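PDB 6EU6: ammonium transporter from Kuenenia stuttgartiensis, which probably senses ammonium at the membrane through an Amt-family transporter fold and passes the signal to a histidine kinase. Local coordinates for residues A108-G120 against G174-R188. Residues are numbered along the deposited sequence; the frame is centred on the assembly and turned at random.
Sequences ATILTGAIAERSG and GGWFAMAAAIMVGPR. With ZDM (nonyl 4-O-alpha-D-glucopyranosyl-beta-D-glucopyranoside), chain D.
R118 reaches across from the loop after helix 93-114 and grips the carbonyl of G186 side-on, with two nitrogens on one oxygen. R118 NE to G186 O is 2.9 Å and comes nearly along the C=O axis (167°), while NH2 sits above the carbonyl plane. The other nitrogen, NH1, turns back to its own chain, giving A116 O a bond of 3.1 Å in the guanidinium plane and A114 O a second one tilted from it. With NH2 also bonded to D317 O, the guanidinium is pinned on several sides and ties the loop that follows one membrane helix of the Amt fold to the C-terminal end of another, helix 167-185, where G186 takes a positive phi.

R188 crosses R118 at about a right angle, CG against R118 CD. Bent at chi3, it swings NH1 to E117 OE2 at 2.9 Å; OE2 lies in the guanidinium plane and is met on its anti side, the carboxylate itself turned well away from that plane. D317 OD1 forms a salt bridge with R188 NH2, so R188 lies between two carboxylates that probably favour its charge; Q36 and N39 bond E117 OE1.

V185 crosses the R118 chain obliquely, CG1 3.6 Å from R118 CG and from R118 NE, and its CG2 turns to I115 CG2 and S119 CB. P187 and I183 line the ZDM site, P187 CG 3.1 Å from ZDM O61.

Farther into the membrane the helices pack at 7.8 Å between axes, at -34°, with small residues on the second helix. A114 CB meets A178 CB, and I110 lays CG2 against the backbone of G174 and G175. I115 puts CG1 between backbone N and carbonyl carbon (chi1 61°), which leaves CG2 to press on the A181-A182 peptide. L111 straddles: CD2 approaches F177 CE2, and CD1 is squeezed against A181 CB at 3.4 Å.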
loop_
_atom_site.group_PDB
_atom_site.type_symbol
_atom_site.label_atom_id
_atom_site.label_comp_id
_atom_site.label_asym_id
_atom_site.label_seq_id
_atom_site.Cartn_x
_atom_site.Cartn_y
_atom_site.Cartn_z
ATOM N N ALA A 108 17.291 -10.955 -2.362
ATOM C CA ALA A 108 17.078 -12.353 -2.664
ATOM C C ALA A 108 15.942 -12.609 -3.626
ATOM O O ALA A 108 15.939 -13.608 -4.357
ATOM C CB ALA A 108 16.795 -13.054 -1.337
ATOM N N THR A 109 14.926 -11.736 -3.616
ATOM C CA THR A 109 13.737 -11.996 -4.381
ATOM C C THR A 109 13.929 -11.691 -5.865
ATOM O O THR A 109 13.143 -12.181 -6.711
ATOM C CB THR A 109 12.504 -11.276 -3.812
ATOM O OG1 THR A 109 11.357 -11.873 -4.377
ATOM C CG2 THR A 109 12.463 -9.824 -4.168
ATOM N N ILE A 110 14.947 -10.893 -6.189
ATOM C CA ILE A 110 15.324 -10.646 -7.573
ATOM C C ILE A 110 15.419 -11.973 -8.376
ATOM O O ILE A 110 14.968 -12.086 -9.533
ATOM C CB ILE A 110 16.679 -9.892 -7.638
ATOM C CG1 ILE A 110 16.445 -8.478 -7.095
ATOM C CG2 ILE A 110 17.211 -9.803 -9.071
ATOM C CD1 ILE A 110 17.666 -7.680 -6.633
ATOM N N LEU A 111 16.015 -12.990 -7.749
ATOM C CA LEU A 111 16.166 -14.298 -8.357
ATOM C C LEU A 111 14.914 -14.783 -9.032
ATOM O O LEU A 111 14.974 -15.328 -10.110
ATOM C CB LEU A 111 16.514 -15.307 -7.227
ATOM C CG LEU A 111 16.654 -16.775 -7.637
ATOM C CD1 LEU A 111 17.763 -16.978 -8.688
ATOM C CD2 LEU A 111 16.959 -17.607 -6.436
ATOM N N THR A 112 13.786 -14.779 -8.317
ATOM C CA THR A 112 12.621 -15.528 -8.804
ATOM C C THR A 112 12.173 -15.126 -10.196
ATOM O O THR A 112 11.774 -15.971 -11.011
ATOM C CB THR A 112 11.411 -15.489 -7.882
ATOM O OG1 THR A 112 10.932 -14.146 -7.809
ATOM C CG2 THR A 112 11.782 -15.994 -6.518
ATOM N N GLY A 113 12.245 -13.862 -10.519
ATOM C CA GLY A 113 11.754 -13.451 -11.818
ATOM C C GLY A 113 12.678 -13.847 -12.949
ATOM O O GLY A 113 12.235 -14.025 -14.080
ATOM N N ALA A 114 13.963 -13.939 -12.669
ATOM C CA ALA A 114 14.947 -14.305 -13.701
ATOM C C ALA A 114 14.815 -15.787 -14.096
ATOM O O ALA A 114 14.962 -16.149 -15.271
ATOM C CB ALA A 114 16.312 -14.010 -13.199
ATOM N N ILE A 115 14.452 -16.642 -13.145
ATOM C CA ILE A 115 14.270 -18.090 -13.476
ATOM C C ILE A 115 12.825 -18.592 -13.484
ATOM O O ILE A 115 12.537 -19.801 -13.499
ATOM C CB ILE A 115 15.159 -18.957 -12.589
ATOM C CG1 ILE A 115 14.811 -18.795 -11.147
ATOM C CG2 ILE A 115 16.631 -18.581 -12.852
ATOM C CD1 ILE A 115 15.531 -19.758 -10.208
ATOM N N ALA A 116 11.887 -17.657 -13.525
ATOM C CA ALA A 116 10.496 -18.013 -13.580
ATOM C C ALA A 116 10.135 -18.878 -14.801
ATOM O O ALA A 116 10.776 -18.806 -15.893
ATOM C CB ALA A 116 9.632 -16.762 -13.589
ATOM N N GLU A 117 9.056 -19.653 -14.629
ATOM C CA GLU A 117 8.406 -20.374 -15.762
ATOM C C GLU A 117 9.022 -21.731 -16.114
ATOM O O GLU A 117 8.311 -22.546 -16.673
ATOM C CB GLU A 117 8.238 -19.511 -17.070
ATOM C CG GLU A 117 7.767 -18.076 -16.782
ATOM C CD GLU A 117 6.708 -17.611 -17.745
ATOM O OE1 GLU A 117 5.520 -17.530 -17.399
ATOM O OE2 GLU A 117 7.078 -17.327 -18.877
ATOM N N ARG A 118 10.262 -21.994 -15.708
ATOM C CA ARG A 118 10.894 -23.262 -16.085
ATOM C C ARG A 118 11.853 -23.833 -15.069
ATOM O O ARG A 118 12.250 -24.983 -15.185
ATOM C CB ARG A 118 11.520 -23.170 -17.464
ATOM C CG ARG A 118 12.923 -22.524 -17.520
ATOM C CD ARG A 118 12.908 -21.026 -17.224
ATOM N NE ARG A 118 14.168 -20.378 -17.608
ATOM C CZ ARG A 118 14.500 -19.112 -17.421
ATOM N NH1 ARG A 118 13.618 -18.262 -16.902
ATOM N NH2 ARG A 118 15.688 -18.671 -17.771
ATOM N N SER A 119 12.217 -23.070 -14.056
ATOM C CA SER A 119 12.933 -23.620 -12.965
ATOM C C SER A 119 11.975 -24.348 -12.050
ATOM O O SER A 119 10.750 -23.995 -11.965
ATOM C CB SER A 119 13.710 -22.541 -12.228
ATOM O OG SER A 119 12.877 -21.625 -11.580
ATOM N N GLY A 120 12.510 -25.337 -11.318
ATOM C CA GLY A 120 11.743 -26.005 -10.277
ATOM C C GLY A 120 11.829 -25.297 -8.966
ATOM O O GLY A 120 12.670 -24.369 -8.766
ATOM N N GLY A 174 22.054 -9.141 -6.152
ATOM C CA GLY A 174 20.936 -9.995 -6.483
ATOM C C GLY A 174 20.795 -10.272 -7.971
ATOM O O GLY A 174 20.458 -11.395 -8.350
ATOM N N GLY A 175 21.086 -9.267 -8.817
ATOM C CA GLY A 175 20.908 -9.392 -10.252
ATOM C C GLY A 175 21.952 -10.373 -10.872
ATOM O O GLY A 175 21.602 -11.143 -11.750
ATOM N N TRP A 176 23.207 -10.334 -10.409
ATOM C CA TRP A 176 24.256 -11.253 -10.906
ATOM C C TRP A 176 24.029 -12.697 -10.435
ATOM O O TRP A 176 24.265 -13.665 -11.180
ATOM C CB TRP A 176 25.673 -10.753 -10.506
ATOM C CG TRP A 176 26.011 -9.387 -11.006
ATOM C CD1 TRP A 176 26.678 -8.418 -10.315
ATOM C CD2 TRP A 176 25.665 -8.796 -12.266
ATOM N NE1 TRP A 176 26.766 -7.290 -11.055
ATOM C CE2 TRP A 176 26.204 -7.489 -12.267
ATOM C CE3 TRP A 176 25.042 -9.257 -13.428
ATOM C CZ2 TRP A 176 26.057 -6.629 -13.325
ATOM C CZ3 TRP A 176 24.926 -8.397 -14.494
ATOM C CH2 TRP A 176 25.412 -7.101 -14.424
ATOM N N PHE A 177 23.500 -12.860 -9.226
ATOM C CA PHE A 177 23.064 -14.163 -8.775
ATOM C C PHE A 177 21.935 -14.697 -9.636
ATOM O O PHE A 177 21.972 -15.847 -10.076
ATOM C CB PHE A 177 22.635 -14.079 -7.317
ATOM C CG PHE A 177 22.373 -15.419 -6.681
ATOM C CD1 PHE A 177 23.394 -16.354 -6.520
ATOM C CD2 PHE A 177 21.080 -15.763 -6.253
ATOM C CE1 PHE A 177 23.135 -17.613 -5.952
ATOM C CE2 PHE A 177 20.838 -16.990 -5.654
ATOM C CZ PHE A 177 21.869 -17.932 -5.530
ATOM N N ALA A 178 20.958 -13.842 -9.930
ATOM C CA ALA A 178 19.895 -14.188 -10.815
ATOM C C ALA A 178 20.509 -14.552 -12.188
ATOM O O ALA A 178 20.018 -15.444 -12.854
ATOM C CB ALA A 178 18.930 -13.010 -10.994
ATOM N N MET A 179 21.507 -13.791 -12.650
ATOM C CA MET A 179 22.023 -14.057 -13.981
ATOM C C MET A 179 22.675 -15.471 -14.071
ATOM O O MET A 179 22.459 -16.190 -15.061
ATOM C CB MET A 179 23.068 -13.033 -14.389
ATOM C CG MET A 179 23.648 -13.332 -15.751
ATOM S SD MET A 179 24.691 -11.949 -16.253
ATOM C CE MET A 179 26.250 -12.487 -15.714
ATOM N N ALA A 180 23.449 -15.839 -13.050
ATOM C CA ALA A 180 23.949 -17.192 -12.982
ATOM C C ALA A 180 22.853 -18.213 -12.976
ATOM O O ALA A 180 22.929 -19.276 -13.625
ATOM C CB ALA A 180 24.827 -17.374 -11.746
ATOM N N ALA A 181 21.842 -17.962 -12.158
ATOM C CA ALA A 181 20.729 -18.908 -12.112
ATOM C C ALA A 181 20.011 -19.037 -13.502
ATOM O O ALA A 181 19.706 -20.162 -13.953
ATOM C CB ALA A 181 19.754 -18.507 -11.002
ATOM N N ALA A 182 19.792 -17.913 -14.212
ATOM C CA ALA A 182 19.134 -17.978 -15.478
ATOM C C ALA A 182 19.972 -18.799 -16.506
ATOM O O ALA A 182 19.436 -19.486 -17.390
ATOM C CB ALA A 182 18.886 -16.591 -16.035
ATOM N N ILE A 183 21.265 -18.654 -16.406
ATOM C CA ILE A 183 22.193 -19.370 -17.286
ATOM C C ILE A 183 22.153 -20.863 -17.022
ATOM O O ILE A 183 21.997 -21.643 -17.919
ATOM C CB ILE A 183 23.648 -18.873 -17.132
ATOM C CG1 ILE A 183 23.787 -17.558 -17.872
ATOM C CG2 ILE A 183 24.652 -19.817 -17.825
ATOM C CD1 ILE A 183 25.086 -16.822 -17.568
ATOM N N MET A 184 22.284 -21.255 -15.777
ATOM C CA MET A 184 22.293 -22.643 -15.423
ATOM C C MET A 184 20.946 -23.293 -15.627
ATOM O O MET A 184 20.894 -24.476 -15.939
ATOM C CB MET A 184 22.791 -22.750 -13.980
ATOM C CG MET A 184 24.248 -22.309 -13.827
ATOM S SD MET A 184 25.304 -23.383 -14.889
ATOM C CE MET A 184 24.882 -24.927 -14.141
ATOM N N VAL A 185 19.831 -22.577 -15.458
ATOM C CA VAL A 185 18.505 -23.175 -15.742
ATOM C C VAL A 185 18.272 -23.341 -17.284
ATOM O O VAL A 185 17.651 -24.295 -17.764
ATOM C CB VAL A 185 17.404 -22.298 -15.105
ATOM C CG1 VAL A 185 16.038 -22.678 -15.624
ATOM C CG2 VAL A 185 17.466 -22.369 -13.595
ATOM N N GLY A 186 18.722 -22.356 -18.029
ATOM C CA GLY A 186 18.586 -22.326 -19.454
ATOM C C GLY A 186 17.335 -21.588 -19.851
ATOM O O GLY A 186 16.473 -21.308 -19.017
ATOM N N PRO A 187 17.192 -21.320 -21.137
ATOM C CA PRO A 187 16.007 -20.567 -21.589
ATOM C C PRO A 187 14.712 -21.314 -21.547
ATOM O O PRO A 187 14.652 -22.548 -21.470
ATOM C CB PRO A 187 16.328 -20.208 -23.062
ATOM C CG PRO A 187 17.756 -20.691 -23.289
ATOM C CD PRO A 187 18.051 -21.731 -22.252
ATOM N N ARG A 188 13.639 -20.561 -21.575
ATOM C CA ARG A 188 12.347 -21.199 -21.674
ATOM C C ARG A 188 12.313 -21.952 -23.035
ATOM O O ARG A 188 12.880 -21.493 -24.046
ATOM C CB ARG A 188 11.220 -20.143 -21.569
ATOM C CG ARG A 188 11.075 -19.512 -20.173
ATOM C CD ARG A 188 10.078 -18.382 -20.150
ATOM N NE ARG A 188 10.711 -17.204 -20.776
ATOM C CZ ARG A 188 10.147 -16.001 -20.885
ATOM N NH1 ARG A 188 8.957 -15.732 -20.335
ATOM N NH2 ARG A 188 10.837 -15.055 -21.426
HETATM C C1 ZDM D . 25.189 -18.784 -24.990
HETATM O O1 ZDM D . 20.608 -21.485 -27.418
HETATM C C2 ZDM D . 24.356 -19.202 -26.222
HETATM O O2 ZDM D . 19.323 -19.933 -30.543
HETATM C C3 ZDM D . 22.983 -19.917 -26.034
HETATM O O3 ZDM D . 23.830 -20.936 -29.323
HETATM C C4 ZDM D . 22.571 -20.018 -24.558
HETATM O O4 ZDM D . 21.956 -19.657 -30.943
HETATM C C5 ZDM D . 22.462 -21.344 -29.171
HETATM O O5 ZDM D . 23.719 -20.347 -23.801
HETATM C C6 ZDM D . 24.785 -19.421 -23.625
HETATM O O6 ZDM D . 17.929 -22.045 -27.000
HETATM C C7 ZDM D . 21.537 -20.261 -29.713
HETATM O O7 ZDM D . 22.963 -21.223 -26.652
HETATM C C8 ZDM D . 20.150 -20.851 -29.809
HETATM C C9 ZDM D . 19.628 -21.076 -28.378
HETATM C C10 ZDM D . 22.026 -21.377 -27.719
HETATM C C11 ZDM D . 18.549 -22.148 -28.292
HETATM O O16 ZDM D . 24.445 -18.696 -22.417
HETATM C C18 ZDM D . 24.943 -17.414 -22.031
HETATM C C19 ZDM D . 26.449 -17.353 -21.894
HETATM C C22 ZDM D . 26.900 -16.527 -20.700
HETATM C C25 ZDM D . 27.605 -15.245 -21.093
HETATM C C28 ZDM D . 27.855 -14.294 -19.915
HETATM C C31 ZDM D . 29.186 -14.531 -19.223
HETATM C C34 ZDM D . 29.708 -13.291 -18.531
HETATM O O49 ZDM D . 25.357 -17.354 -25.049
HETATM O O55 ZDM D . 25.236 -20.030 -26.960
HETATM C C57 ZDM D . 21.544 -21.130 -24.300
HETATM O O61 ZDM D . 20.334 -20.808 -24.986
HETATM O O HOH W 1 18.338 -18.550 -19.817
#